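Local coordinates for protein 3-oxo-tetronate kinase (Cupriavidus necator, PDB 5DMH) that catalyses the ATP-dependent phosphorylation of 3-oxo-tetronate to 3-oxo-tetronate 4-phosphate, a four-carbon acid sugar kinase reaction, at residues 304-309 with 341-346; 330-335 with 378-383; 385-390 with 428-433; 413-418 with 441-446. All coordinates share one frame; numbering follows the deposited sequence. Where two conformers were deposited one is given.

Interaction 1 (304-309 with 341-346); sequences ARWLEQ and PVLIYA. With ADP (adenosine-5'-diphosphate), chain C.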
loop_
_atom_site.group_PDB
_atom_site.type_symbol
_atom_site.label_atom_id
_atom_site.label_comp_id
_atom_site.label_asym_id
_atom_site.label_seq_id
_atom_site.Cartn_x
_atom_site.Cartn_y
_atom_site.Cartn_z
ATOM N N ALA A 304 16.161 12.044 -9.371
ATOM C CA ALA A 304 17.293 12.387 -10.253
ATOM C C ALA A 304 16.801 12.816 -11.635
ATOM O O ALA A 304 17.341 13.737 -12.256
ATOM C CB ALA A 304 18.222 11.225 -10.351
ATOM N N ARG A 305 15.786 12.126 -12.136
ATOM C CA ARG A 305 15.229 12.457 -13.442
ATOM C C ARG A 305 14.646 13.877 -13.414
ATOM O O ARG A 305 14.888 14.678 -14.308
ATOM C CB ARG A 305 14.157 11.442 -13.802
ATOM C CG ARG A 305 13.470 11.683 -15.115
ATOM C CD ARG A 305 14.449 11.809 -16.260
ATOM N NE ARG A 305 13.749 11.803 -17.538
ATOM C CZ ARG A 305 14.223 12.311 -18.673
ATOM N NH1 ARG A 305 15.423 12.883 -18.725
ATOM N NH2 ARG A 305 13.481 12.247 -19.766
ATOM N N TRP A 306 13.874 14.171 -12.377
ATOM C CA TRP A 306 13.300 15.506 -12.186
ATOM C C TRP A 306 14.387 16.570 -12.247
ATOM O O TRP A 306 14.241 17.559 -12.963
ATOM C CB TRP A 306 12.552 15.533 -10.843
ATOM C CG TRP A 306 11.808 16.799 -10.535
ATOM C CD1 TRP A 306 12.307 17.907 -9.926
ATOM C CD2 TRP A 306 10.409 17.071 -10.785
ATOM N NE1 TRP A 306 11.320 18.853 -9.786
ATOM C CE2 TRP A 306 10.143 18.360 -10.287
ATOM C CE3 TRP A 306 9.361 16.343 -11.366
ATOM C CZ2 TRP A 306 8.886 18.953 -10.387
ATOM C CZ3 TRP A 306 8.116 16.935 -11.470
ATOM C CH2 TRP A 306 7.883 18.219 -10.958
ATOM N N LEU A 307 15.486 16.335 -11.538
ATOM C CA LEU A 307 16.588 17.277 -11.476
ATOM C C LEU A 307 17.300 17.350 -12.816
ATOM O O LEU A 307 17.723 18.434 -13.241
ATOM C CB LEU A 307 17.578 16.884 -10.375
ATOM C CG LEU A 307 17.052 16.959 -8.939
ATOM C CD1 LEU A 307 18.126 16.484 -7.978
ATOM C CD2 LEU A 307 16.585 18.361 -8.579
ATOM N N GLU A 308 17.402 16.213 -13.498
ATOM C CA GLU A 308 18.077 16.143 -14.811
ATOM C C GLU A 308 17.385 17.055 -15.792
ATOM O O GLU A 308 18.023 17.691 -16.634
ATOM C CB GLU A 308 18.025 14.726 -15.377
ATOM C CG GLU A 308 19.101 13.808 -14.888
ATOM C CD GLU A 308 19.096 12.474 -15.616
ATOM O OE1 GLU A 308 18.257 12.276 -16.531
ATOM O OE2 GLU A 308 19.935 11.619 -15.265
ATOM N N GLN A 309 16.062 17.112 -15.683
ATOM C CA GLN A 309 15.245 17.910 -16.596
ATOM C C GLN A 309 15.107 19.357 -16.139
ATOM O O GLN A 309 14.329 20.147 -16.694
ATOM C CB GLN A 309 13.875 17.235 -16.740
ATOM C CG GLN A 309 13.990 15.848 -17.319
ATOM C CD GLN A 309 12.654 15.233 -17.678
ATOM O OE1 GLN A 309 11.796 15.036 -16.823
ATOM N NE2 GLN A 309 12.478 14.918 -18.955
ATOM N N PRO A 341 4.858 23.026 -10.897
ATOM C CA PRO A 341 5.050 22.180 -9.723
ATOM C C PRO A 341 6.506 22.059 -9.345
ATOM O O PRO A 341 7.384 22.028 -10.211
ATOM C CB PRO A 341 4.501 20.808 -10.174
ATOM C CG PRO A 341 3.523 21.168 -11.244
ATOM C CD PRO A 341 4.119 22.336 -11.961
ATOM N N VAL A 342 6.736 22.020 -8.044
ATOM C CA VAL A 342 8.028 21.740 -7.481
ATOM C C VAL A 342 8.031 20.374 -6.809
ATOM O O VAL A 342 6.979 19.821 -6.480
ATOM C CB VAL A 342 8.460 22.800 -6.440
ATOM C CG1 VAL A 342 8.331 24.213 -7.013
ATOM C CG2 VAL A 342 7.698 22.657 -5.132
ATOM N N LEU A 343 9.241 19.871 -6.608
ATOM C CA LEU A 343 9.524 18.653 -5.870
ATOM C C LEU A 343 10.144 19.024 -4.530
ATOM O O LEU A 343 11.150 19.757 -4.494
ATOM C CB LEU A 343 10.527 17.809 -6.663
ATOM C CG LEU A 343 11.106 16.599 -5.915
ATOM C CD1 LEU A 343 10.066 15.547 -5.571
ATOM C CD2 LEU A 343 12.232 15.996 -6.717
ATOM N N ILE A 344 9.512 18.589 -3.442
ATOM C CA ILE A 344 10.101 18.667 -2.112
ATOM C C ILE A 344 10.452 17.251 -1.710
ATOM O O ILE A 344 9.574 16.378 -1.707
ATOM C CB ILE A 344 9.125 19.296 -1.113
ATOM C CG1 ILE A 344 8.560 20.603 -1.668
ATOM C CG2 ILE A 344 9.776 19.491 0.258
ATOM C CD1 ILE A 344 9.566 21.757 -1.819
ATOM N N TYR A 345 11.713 17.007 -1.345
ATOM C CA TYR A 345 12.177 15.630 -1.180
ATOM C C TYR A 345 13.186 15.459 -0.077
ATOM O O TYR A 345 14.034 16.307 0.131
ATOM C CB TYR A 345 12.767 15.069 -2.495
ATOM C CG TYR A 345 14.117 15.634 -2.932
ATOM C CD1 TYR A 345 14.191 16.851 -3.580
ATOM C CD2 TYR A 345 15.299 14.953 -2.683
ATOM C CE1 TYR A 345 15.403 17.377 -4.002
ATOM C CE2 TYR A 345 16.521 15.472 -3.079
ATOM C CZ TYR A 345 16.565 16.689 -3.731
ATOM O OH TYR A 345 17.763 17.202 -4.149
ATOM N N ALA A 346 13.067 14.349 0.636
ATOM C CA ALA A 346 14.064 13.939 1.608
ATOM C C ALA A 346 14.861 12.763 1.064
ATOM O O ALA A 346 15.873 12.364 1.640
ATOM C CB ALA A 346 13.393 13.562 2.899
HETATM P PB ADP C . 8.448 3.416 1.008
HETATM O O1B ADP C . 7.130 3.447 0.241
HETATM O O2B ADP C . 9.636 3.540 0.069
HETATM O O3B ADP C . 8.551 2.264 1.996
HETATM P PA ADP C . 7.823 5.287 3.171
HETATM O O1A ADP C . 7.434 6.705 3.025
HETATM O O2A ADP C . 6.847 4.241 3.589
HETATM O O3A ADP C . 8.554 4.844 1.785
HETATM O "O5'" ADP C . 9.006 5.126 4.243
HETATM C "C5'" ADP C . 10.213 5.869 4.148
HETATM C "C4'" ADP C . 10.630 6.306 5.549
HETATM O "O4'" ADP C . 11.982 6.733 5.528
HETATM C "C3'" ADP C . 9.802 7.486 6.042
HETATM O "O3'" ADP C . 9.568 7.398 7.461
HETATM C "C2'" ADP C . 10.688 8.647 5.719
HETATM O "O2'" ADP C . 10.342 9.816 6.432
HETATM C "C1'" ADP C . 12.041 8.059 6.038
HETATM N N9 ADP C . 13.092 8.833 5.385
HETATM C C8 ADP C . 13.073 9.342 4.129
HETATM N N7 ADP C . 14.196 10.029 3.875
HETATM C C5 ADP C . 14.946 9.957 5.000
HETATM C C6 ADP C . 16.243 10.493 5.412
HETATM N N6 ADP C . 16.942 11.210 4.508
HETATM N N1 ADP C . 16.690 10.196 6.647
HETATM C C2 ADP C . 15.974 9.451 7.516
HETATM N N3 ADP C . 14.756 8.935 7.229
HETATM C C4 ADP C . 14.212 9.176 5.998
#
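The indole of Trp306 lies with one face against Leu343 and presents its edge to the backbone of Pro341. Over the face, Leu343 CB sits 3.7 Å from the centroid of the five-membered ring, 23° off the ring normal, a CH-pi contact displaced toward the nitrogen side of the rim. Leu343 CD2 joins it on the pyrrole part, 3.7 Å from Trp306 CD1. At the edge, Pro341 O lies in the plane of the indole, 3.4 Å from Trp306 CZ2, where the slightly positive ring hydrogens meet a carbonyl oxygen. Trp306 holds CG anti to its own backbone N (chi1 -175°), which carries the indole from helix 297-308 down to strand 343-345, sliding past the side chain of Leu343 in the opposite direction. The buried ring nitrogen is satisfied beyond the two segments: Trp306 NE1 donates to Pro312 O, and this bond restrains rotation of the ring about CB-CG. On the exposed side, Leu307 CD1 touches Tyr345 OH at 3.9 Å, the two side chains arriving from opposite directions. Val290 and Ala292 of the adjacent strand 288-292 continue the apolar layer around Leu343. At the C-terminal end of 341-346 the chain reaches the nucleotide: the adenine N6 of ADP donates to Ala346 O across 3.3 Å, and Ala346 CB approaches the adenine N7 at 3.8 Å. The contact exemplifies a helix laid on a parallel strand of an alpha/beta nucleotide-binding domain, with the loop just past that strand reading the adenine amino group.

Interaction 2 (330-335 with 378-383); sequences AALAFA and AGLLAR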
loop_
_atom_site.group_PDB
_atom_site.type_symbol
_atom_site.label_atom_id
_atom_site.label_comp_id
_atom_site.label_asym_id
_atom_site.label_seq_id
_atom_site.Cartn_x
_atom_site.Cartn_y
_atom_site.Cartn_z
ATOM N N ALA A 330 10.257 27.019 4.574
ATOM C CA ALA A 330 11.107 27.276 3.409
ATOM C C ALA A 330 10.591 26.544 2.182
ATOM O O ALA A 330 10.655 27.069 1.059
ATOM C CB ALA A 330 12.535 26.866 3.688
ATOM N N ALA A 331 10.109 25.321 2.389
ATOM C CA ALA A 331 9.545 24.527 1.295
ATOM C C ALA A 331 8.270 25.150 0.758
ATOM O O ALA A 331 8.069 25.211 -0.436
ATOM C CB ALA A 331 9.293 23.126 1.743
ATOM N N LEU A 332 7.411 25.623 1.654
ATOM C CA LEU A 332 6.218 26.348 1.275
ATOM C C LEU A 332 6.533 27.603 0.459
ATOM O O LEU A 332 5.888 27.887 -0.552
ATOM C CB LEU A 332 5.472 26.760 2.545
ATOM C CG LEU A 332 4.215 26.044 3.039
ATOM C CD1 LEU A 332 3.664 25.066 2.060
ATOM C CD2 LEU A 332 4.482 25.392 4.387
ATOM N N ALA A 333 7.510 28.370 0.923
ATOM C CA ALA A 333 7.915 29.592 0.239
ATOM C C ALA A 333 8.464 29.243 -1.137
ATOM O O ALA A 333 8.246 29.963 -2.101
ATOM C CB ALA A 333 8.963 30.347 1.064
ATOM N N PHE A 334 9.174 28.124 -1.220
ATOM C CA PHE A 334 9.787 27.710 -2.479
ATOM C C PHE A 334 8.695 27.368 -3.495
ATOM O O PHE A 334 8.692 27.872 -4.630
ATOM C CB PHE A 334 10.704 26.507 -2.225
ATOM C CG PHE A 334 11.443 26.044 -3.433
ATOM C CD1 PHE A 334 12.521 26.781 -3.922
ATOM C CD2 PHE A 334 11.080 24.887 -4.083
ATOM C CE1 PHE A 334 13.213 26.373 -5.036
ATOM C CE2 PHE A 334 11.782 24.465 -5.218
ATOM C CZ PHE A 334 12.849 25.211 -5.688
ATOM N N ALA A 335 7.755 26.529 -3.069
ATOM C CA ALA A 335 6.610 26.171 -3.887
ATOM C C ALA A 335 5.806 27.408 -4.281
ATOM O O ALA A 335 5.407 27.539 -5.433
ATOM C CB ALA A 335 5.731 25.141 -3.156
ATOM N N ALA A 378 -0.382 20.378 3.781
ATOM C CA ALA A 378 -1.488 21.124 4.390
ATOM C C ALA A 378 -1.425 22.606 4.013
ATOM O O ALA A 378 -2.436 23.218 3.679
ATOM C CB ALA A 378 -1.484 20.962 5.898
ATOM N N GLY A 379 -0.224 23.162 4.056
ATOM C CA GLY A 379 -0.002 24.554 3.684
ATOM C C GLY A 379 -0.378 24.834 2.242
ATOM O O GLY A 379 -0.984 25.865 1.926
ATOM N N LEU A 380 -0.051 23.892 1.370
ATOM C CA LEU A 380 -0.298 24.049 -0.065
ATOM C C LEU A 380 -1.799 23.918 -0.361
ATOM O O LEU A 380 -2.344 24.684 -1.167
ATOM C CB LEU A 380 0.558 23.060 -0.874
ATOM C CG LEU A 380 2.072 23.334 -0.944
ATOM C CD1 LEU A 380 2.790 22.255 -1.742
ATOM C CD2 LEU A 380 2.392 24.706 -1.535
ATOM N N LEU A 381 -2.474 23.010 0.348
ATOM C CA LEU A 381 -3.911 22.888 0.278
ATOM C C LEU A 381 -4.572 24.217 0.610
ATOM O O LEU A 381 -5.513 24.649 -0.070
ATOM C CB LEU A 381 -4.406 21.806 1.253
ATOM C CG LEU A 381 -5.926 21.682 1.390
ATOM C CD1 LEU A 381 -6.536 21.156 0.115
ATOM C CD2 LEU A 381 -6.274 20.793 2.579
ATOM N N ALA A 382 -4.096 24.868 1.664
ATOM C CA ALA A 382 -4.691 26.152 2.057
ATOM C C ALA A 382 -4.467 27.193 0.967
ATOM O O ALA A 382 -5.240 28.154 0.833
ATOM C CB ALA A 382 -4.107 26.641 3.374
ATOM N N ARG A 383 -3.409 27.001 0.189
ATOM C CA ARG A 383 -3.038 27.974 -0.840
ATOM C C ARG A 383 -3.613 27.659 -2.223
ATOM O O ARG A 383 -3.302 28.363 -3.182
ATOM C CB ARG A 383 -1.514 28.129 -0.916
ATOM C CG ARG A 383 -0.944 28.837 0.296
ATOM C CD ARG A 383 0.573 28.817 0.343
ATOM N NE ARG A 383 1.028 28.999 1.722
ATOM C CZ ARG A 383 2.167 29.586 2.072
ATOM N NH1 ARG A 383 2.993 30.064 1.155
ATOM N NH2 ARG A 383 2.477 29.705 3.354
#
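Leu332 and Leu380 reach one another through quite different torsions. In Leu332 both side-chain angles depart from the staggered values (chi1 -103°, chi2 -10°), and this unusual shape directs CD1 at helix 362-382. Leu380 is regular, its CG set opposite the carbonyl carbon, and its branched end swings back toward helix 327-336. The two leucines slide past each other in opposite directions, with Leu332 CD1 3.8 Å from Leu380 CG. Leu380 CD2 then also meets Ala335 CB at 3.7 Å, so this one methyl group lies against both Ala335 and Leu332. Gly379 completes the seat: Leu332 CD1 comes within 4.0 Å of Gly379 CA, a close approach to bare backbone, since glycine has no side chain. The helix axes of these segments approach to 10.3 Å and cross at -37°, running in broadly the same direction. Arg383, at the C-terminal side of its segment, is extended from CG to NE and brings its guanidinium over Leu332, whose CG lies on one face of that group, 4.1 Å from Arg383 NH2 and offset toward the rim. Val376, one turn before Leu380 on helix 362-382, continues the apolar surface against Leu332 and Ala331, while Val342 lies against Ala335 from the strand side. No hydrogen bond or salt bridge joins the two segments. Their cohesion therefore rests on dispersion and on the burial of leucine and alanine methyl groups, while the arginine lends its flat face to the aliphatic patch and keeps its charge at the exposed margin.

Interaction 3 (385-390 with 428-433); sequences TRRFVV and PLALAL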
loop_
_atom_site.group_PDB
_atom_site.type_symbol
_atom_site.label_atom_id
_atom_site.label_comp_id
_atom_site.label_asym_id
_atom_site.label_seq_id
_atom_site.Cartn_x
_atom_site.Cartn_y
_atom_site.Cartn_z
ATOM N N THR A 385 -3.587 24.455 -3.874
ATOM C CA THR A 385 -2.974 23.349 -4.614
ATOM C C THR A 385 -4.005 22.228 -4.722
ATOM O O THR A 385 -4.706 21.948 -3.748
ATOM C CB THR A 385 -1.660 22.883 -3.935
ATOM O OG1 THR A 385 -0.694 23.946 -4.016
ATOM C CG2 THR A 385 -1.093 21.640 -4.616
ATOM N N ARG A 386 -4.130 21.635 -5.915
ATOM C CA ARG A 386 -5.185 20.662 -6.190
ATOM C C ARG A 386 -4.633 19.285 -6.582
ATOM O O ARG A 386 -5.353 18.292 -6.499
ATOM C CB ARG A 386 -6.102 21.166 -7.302
ATOM C CG ARG A 386 -6.809 22.468 -6.967
ATOM C CD ARG A 386 -7.980 22.237 -6.037
ATOM N NE ARG A 386 -8.990 21.390 -6.676
ATOM C CZ ARG A 386 -9.859 21.815 -7.587
ATOM N NH1 ARG A 386 -9.865 23.087 -7.963
ATOM N NH2 ARG A 386 -10.731 20.968 -8.116
ATOM N N ARG A 387 -3.382 19.232 -7.045
ATOM C CA ARG A 387 -2.781 17.950 -7.480
ATOM C C ARG A 387 -1.573 17.621 -6.614
ATOM O O ARG A 387 -0.658 18.428 -6.485
ATOM C CB ARG A 387 -2.350 17.991 -8.961
ATOM C CG ARG A 387 -3.483 18.264 -9.966
ATOM C CD ARG A 387 -2.956 18.401 -11.397
ATOM N NE ARG A 387 -2.189 19.628 -11.547
ATOM C CZ ARG A 387 -1.072 19.781 -12.254
ATOM N NH1 ARG A 387 -0.486 20.973 -12.284
ATOM N NH2 ARG A 387 -0.533 18.783 -12.929
ATOM N N PHE A 388 -1.592 16.428 -6.029
ATOM C CA PHE A 388 -0.536 15.969 -5.137
ATOM C C PHE A 388 -0.027 14.614 -5.555
ATOM O O PHE A 388 -0.788 13.626 -5.553
ATOM C CB PHE A 388 -1.089 15.863 -3.713
ATOM C CG PHE A 388 -1.625 17.145 -3.161
ATOM C CD1 PHE A 388 -2.878 17.612 -3.535
ATOM C CD2 PHE A 388 -0.898 17.872 -2.224
ATOM C CE1 PHE A 388 -3.377 18.790 -3.001
ATOM C CE2 PHE A 388 -1.401 19.039 -1.701
ATOM C CZ PHE A 388 -2.623 19.502 -2.086
ATOM N N VAL A 389 1.266 14.550 -5.882
ATOM C CA VAL A 389 1.976 13.288 -6.118
ATOM C C VAL A 389 2.888 13.034 -4.925
ATOM O O VAL A 389 3.727 13.855 -4.606
ATOM C CB VAL A 389 2.841 13.365 -7.399
ATOM C CG1 VAL A 389 3.609 12.070 -7.606
ATOM C CG2 VAL A 389 1.973 13.693 -8.604
ATOM N N VAL A 390 2.669 11.912 -4.249
ATOM C CA VAL A 390 3.371 11.566 -3.035
ATOM C C VAL A 390 4.106 10.243 -3.223
ATOM O O VAL A 390 3.501 9.245 -3.588
ATOM C CB VAL A 390 2.417 11.451 -1.834
ATOM C CG1 VAL A 390 3.221 11.294 -0.545
ATOM C CG2 VAL A 390 1.458 12.648 -1.738
ATOM N N PRO A 428 -12.694 18.713 -6.057
ATOM C CA PRO A 428 -11.855 17.607 -5.568
ATOM C C PRO A 428 -10.364 17.915 -5.572
ATOM O O PRO A 428 -9.918 18.851 -6.243
ATOM C CB PRO A 428 -12.141 16.474 -6.566
ATOM C CG PRO A 428 -13.411 16.855 -7.271
ATOM C CD PRO A 428 -13.421 18.370 -7.289
ATOM N N LEU A 429 -9.613 17.123 -4.820
ATOM C CA LEU A 429 -8.172 17.032 -4.961
ATOM C C LEU A 429 -7.871 15.802 -5.791
ATOM O O LEU A 429 -8.611 14.832 -5.755
ATOM C CB LEU A 429 -7.481 16.913 -3.604
ATOM C CG LEU A 429 -7.855 17.977 -2.579
ATOM C CD1 LEU A 429 -7.174 17.696 -1.247
ATOM C CD2 LEU A 429 -7.499 19.382 -3.108
ATOM N N ALA A 430 -6.790 15.854 -6.553
ATOM C CA ALA A 430 -6.339 14.686 -7.295
ATOM C C ALA A 430 -5.023 14.239 -6.688
ATOM O O ALA A 430 -4.095 15.043 -6.513
ATOM C CB ALA A 430 -6.173 15.014 -8.769
ATOM N N LEU A 431 -4.957 12.956 -6.346
ATOM C CA LEU A 431 -3.814 12.386 -5.662
ATOM C C LEU A 431 -3.251 11.180 -6.386
ATOM O O LEU A 431 -4.006 10.348 -6.896
ATOM C CB LEU A 431 -4.240 11.874 -4.288
ATOM C CG LEU A 431 -4.882 12.859 -3.306
ATOM C CD1 LEU A 431 -5.297 12.086 -2.079
ATOM C CD2 LEU A 431 -3.898 13.880 -2.926
ATOM N N ALA A 432 -1.931 11.051 -6.367
ATOM C CA ALA A 432 -1.275 9.824 -6.809
ATOM C C ALA A 432 -0.369 9.433 -5.665
ATOM O O ALA A 432 0.537 10.184 -5.294
ATOM C CB ALA A 432 -0.470 10.049 -8.103
ATOM N N LEU A 433 -0.674 8.300 -5.051
ATOM C CA LEU A 433 0.020 7.828 -3.876
ATOM C C LEU A 433 0.884 6.646 -4.305
ATOM O O LEU A 433 0.395 5.522 -4.452
ATOM C CB LEU A 433 -0.984 7.394 -2.804
ATOM C CG LEU A 433 -1.986 8.485 -2.414
ATOM C CD1 LEU A 433 -2.909 8.040 -1.284
ATOM C CD2 LEU A 433 -1.290 9.807 -2.063
#
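Arg386 reaches Pro428 O with two nitrogens of its guanidinium, and both bonds end on that one oxygen. Pro428 O lies 2.7 Å from Arg386 NE and 2.9 Å from Arg386 NH2, close to the guanidinium plane. The NH2 bond uses a carbonyl lone pair, whereas NE is tilted 24° from the carbonyl plane. Bends at chi2 (-78°) and chi3 (-63°) fold the arginine back onto this carbonyl. Beyond it the backbones pair as parallel strands: Arg386 O receives Ala430 N, and Phe388 N donates to Ala430 O at 2.9 Å. Phe388 O then takes Ala432 N, and Val390 N closes the ladder on Ala432 O. On the Phe388 side of the sheet, Leu431 CD2 presses on Phe388 CB at 3.5 Å, and Leu429 CD2 comes to the ring edge at Phe388 CE1, 4.2 Å away. Thr385 CG2 lies over one face of the same ring. Further along, Val390 CG2 and Leu433 CD2 lie side by side, 4.0 Å apart. Helix 393-403 packs on Phe388, Val390 and Leu433, helix 443-451 lies on Val389 across the sheet, and strand 288-292 flanks strand 387-391 on its other edge.

Interaction 4 (413-418 with 441-446); sequences QIAPGV and PDFFDE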
loop_
_atom_site.group_PDB
_atom_site.type_symbol
_atom_site.label_atom_id
_atom_site.label_comp_id
_atom_site.label_asym_id
_atom_site.label_seq_id
_atom_site.Cartn_x
_atom_site.Cartn_y
_atom_site.Cartn_z
ATOM N N GLN A 413 -5.034 3.594 -13.979
ATOM C CA GLN A 413 -3.680 3.223 -13.588
ATOM C C GLN A 413 -2.676 4.142 -14.281
ATOM O O GLN A 413 -2.742 4.340 -15.489
ATOM C CB GLN A 413 -3.400 1.761 -13.974
ATOM C CG GLN A 413 -1.993 1.287 -13.613
ATOM C CD GLN A 413 -1.849 -0.214 -13.711
ATOM O OE1 GLN A 413 -2.602 -0.972 -13.076
ATOM N NE2 GLN A 413 -0.898 -0.665 -14.517
ATOM N N ILE A 414 -1.753 4.700 -13.502
ATOM C CA ILE A 414 -0.623 5.464 -14.028
ATOM C C ILE A 414 0.582 4.548 -14.297
ATOM O O ILE A 414 1.194 4.617 -15.356
ATOM C CB ILE A 414 -0.205 6.550 -13.030
ATOM C CG1 ILE A 414 -1.400 7.465 -12.714
ATOM C CG2 ILE A 414 0.981 7.341 -13.560
ATOM C CD1 ILE A 414 -1.181 8.306 -11.475
ATOM N N ALA A 415 0.898 3.697 -13.325
ATOM C CA ALA A 415 1.953 2.682 -13.418
ATOM C C ALA A 415 1.478 1.466 -12.642
ATOM O O ALA A 415 0.570 1.574 -11.828
ATOM C CB ALA A 415 3.223 3.185 -12.820
ATOM N N PRO A 416 2.080 0.307 -12.876
ATOM C CA PRO A 416 1.622 -0.846 -12.088
ATOM C C PRO A 416 1.640 -0.548 -10.589
ATOM O O PRO A 416 2.622 -0.018 -10.040
ATOM C CB PRO A 416 2.609 -1.955 -12.483
ATOM C CG PRO A 416 3.064 -1.559 -13.883
ATOM C CD PRO A 416 3.150 -0.043 -13.820
ATOM N N GLY A 417 0.525 -0.863 -9.933
ATOM C CA GLY A 417 0.353 -0.603 -8.526
ATOM C C GLY A 417 -0.003 0.838 -8.133
ATOM O O GLY A 417 -0.126 1.112 -6.949
ATOM N N VAL A 418 -0.155 1.746 -9.104
ATOM C CA VAL A 418 -0.383 3.161 -8.794
ATOM C C VAL A 418 -1.472 3.806 -9.659
ATOM O O VAL A 418 -1.230 4.211 -10.804
ATOM C CB VAL A 418 0.889 4.009 -8.914
ATOM C CG1 VAL A 418 0.681 5.376 -8.201
ATOM C CG2 VAL A 418 2.090 3.294 -8.329
ATOM N N PRO A 441 11.224 5.720 -14.124
ATOM C CA PRO A 441 12.010 6.938 -13.880
ATOM C C PRO A 441 11.271 8.244 -14.081
ATOM O O PRO A 441 11.590 9.229 -13.408
ATOM C CB PRO A 441 13.137 6.839 -14.917
ATOM C CG PRO A 441 13.247 5.392 -15.211
ATOM C CD PRO A 441 11.902 4.800 -15.056
ATOM N N ASP A 442 10.298 8.227 -14.985
ATOM C CA ASP A 442 9.572 9.428 -15.361
ATOM C C ASP A 442 8.245 9.607 -14.621
ATOM O O ASP A 442 7.422 10.437 -15.009
ATOM C CB ASP A 442 9.340 9.417 -16.864
ATOM C CG ASP A 442 10.643 9.568 -17.651
ATOM O OD1 ASP A 442 11.503 10.370 -17.231
ATOM O OD2 ASP A 442 10.819 8.872 -18.662
ATOM N N PHE A 443 8.050 8.846 -13.547
ATOM C CA PHE A 443 6.761 8.769 -12.902
ATOM C C PHE A 443 6.206 10.125 -12.408
ATOM O O PHE A 443 5.027 10.369 -12.533
ATOM C CB PHE A 443 6.802 7.801 -11.740
ATOM C CG PHE A 443 5.518 7.742 -10.987
ATOM C CD1 PHE A 443 4.503 6.907 -11.397
ATOM C CD2 PHE A 443 5.315 8.560 -9.864
ATOM C CE1 PHE A 443 3.304 6.866 -10.676
ATOM C CE2 PHE A 443 4.132 8.542 -9.181
ATOM C CZ PHE A 443 3.124 7.700 -9.571
ATOM N N PHE A 444 7.050 10.996 -11.864
ATOM C CA PHE A 444 6.540 12.217 -11.261
ATOM C C PHE A 444 5.790 13.042 -12.322
ATOM O O PHE A 444 4.681 13.538 -12.077
ATOM C CB PHE A 444 7.670 13.055 -10.652
ATOM C CG PHE A 444 8.322 12.465 -9.433
ATOM C CD1 PHE A 444 7.723 11.459 -8.664
ATOM C CD2 PHE A 444 9.544 12.950 -9.025
ATOM C CE1 PHE A 444 8.349 10.984 -7.552
ATOM C CE2 PHE A 444 10.161 12.470 -7.917
ATOM C CZ PHE A 444 9.563 11.479 -7.163
ATOM N N ASP A 445 6.396 13.196 -13.499
ATOM C CA ASP A 445 5.763 13.917 -14.608
ATOM C C ASP A 445 4.559 13.187 -15.161
ATOM O O ASP A 445 3.524 13.795 -15.422
ATOM C CB ASP A 445 6.766 14.211 -15.746
ATOM C CG ASP A 445 6.138 15.004 -16.873
ATOM O OD1 ASP A 445 5.755 16.165 -16.641
ATOM O OD2 ASP A 445 6.004 14.481 -17.987
ATOM N N GLU A 446 4.702 11.880 -15.359
ATOM C CA GLU A 446 3.582 11.065 -15.805
ATOM C C GLU A 446 2.366 11.231 -14.895
ATOM O O GLU A 446 1.239 11.426 -15.375
ATOM C CB GLU A 446 3.990 9.595 -15.883
ATOM C CG GLU A 446 4.949 9.302 -17.020
ATOM C CD GLU A 446 5.524 7.897 -16.950
ATOM O OE1 GLU A 446 6.052 7.502 -15.888
ATOM O OE2 GLU A 446 5.426 7.180 -17.950
#
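Phe443 and Ile414 have the largest share of this contact, with the ring of Phe443 pushed in among three aliphatic side chains. Ile414 CG2 meets Phe443 CE1 at 3.7 Å, the two side chains crossing at about a right angle. On Phe443, CG is placed opposite the backbone N (chi1 177°), which sends the ring from the first turn of helix 443-451 into the bend of the chain at 413-418. Val418 comes toward it from the opposite direction, its CG1 3.6 Å from Phe443 CZ, and Ala415 CB stands at the ring edge, 4.2 Å from Phe443 CD1. The bend that gathers these three residues is a type II beta turn from Ala415 to Val418, with Gly417 at positive phi, combined with a classic beta bulge in which Ile414 and Ala415 both face Val418. Val418 O accepts from Ile414 N at 2.8 Å and, weakly, from Ala415 N. Glu446, one helical turn after Phe443, is exposed and touches Ile414 more lightly: Glu446 CB is 4.4 Å from Ile414 CG2. Outside the two segments, Phe443 also touches Gln302 of helix 297-308 and Lys434 of strand 430-434, while Ile414 rests on Ala432 of that strand.

In the fold
All four interactions lie within the nucleotide-binding C-terminal domain. Interaction 1 and interaction 2 alternate along the chain, as do interactions 3 and 4, and the first pair closes before the second opens. Five of the six pairs have centres about 13 to 16 Å apart; those of interactions 2 and 4 are about 24 Å apart, without touching. Strands 430-434, 387-391, 288-292 and 343-345 run side by side and parallel, tying interaction 3 to interaction 1. Helix 297-308 meets the start of helix 443-451 through the Arg305–Asp442 salt bridge and Trp306 on Phe444; helices 327-336 and 362-382 bring interaction 2 against the same strands. Of these segments, 341-346 reaches ADP directly, through Ala346; the others build the layers around it.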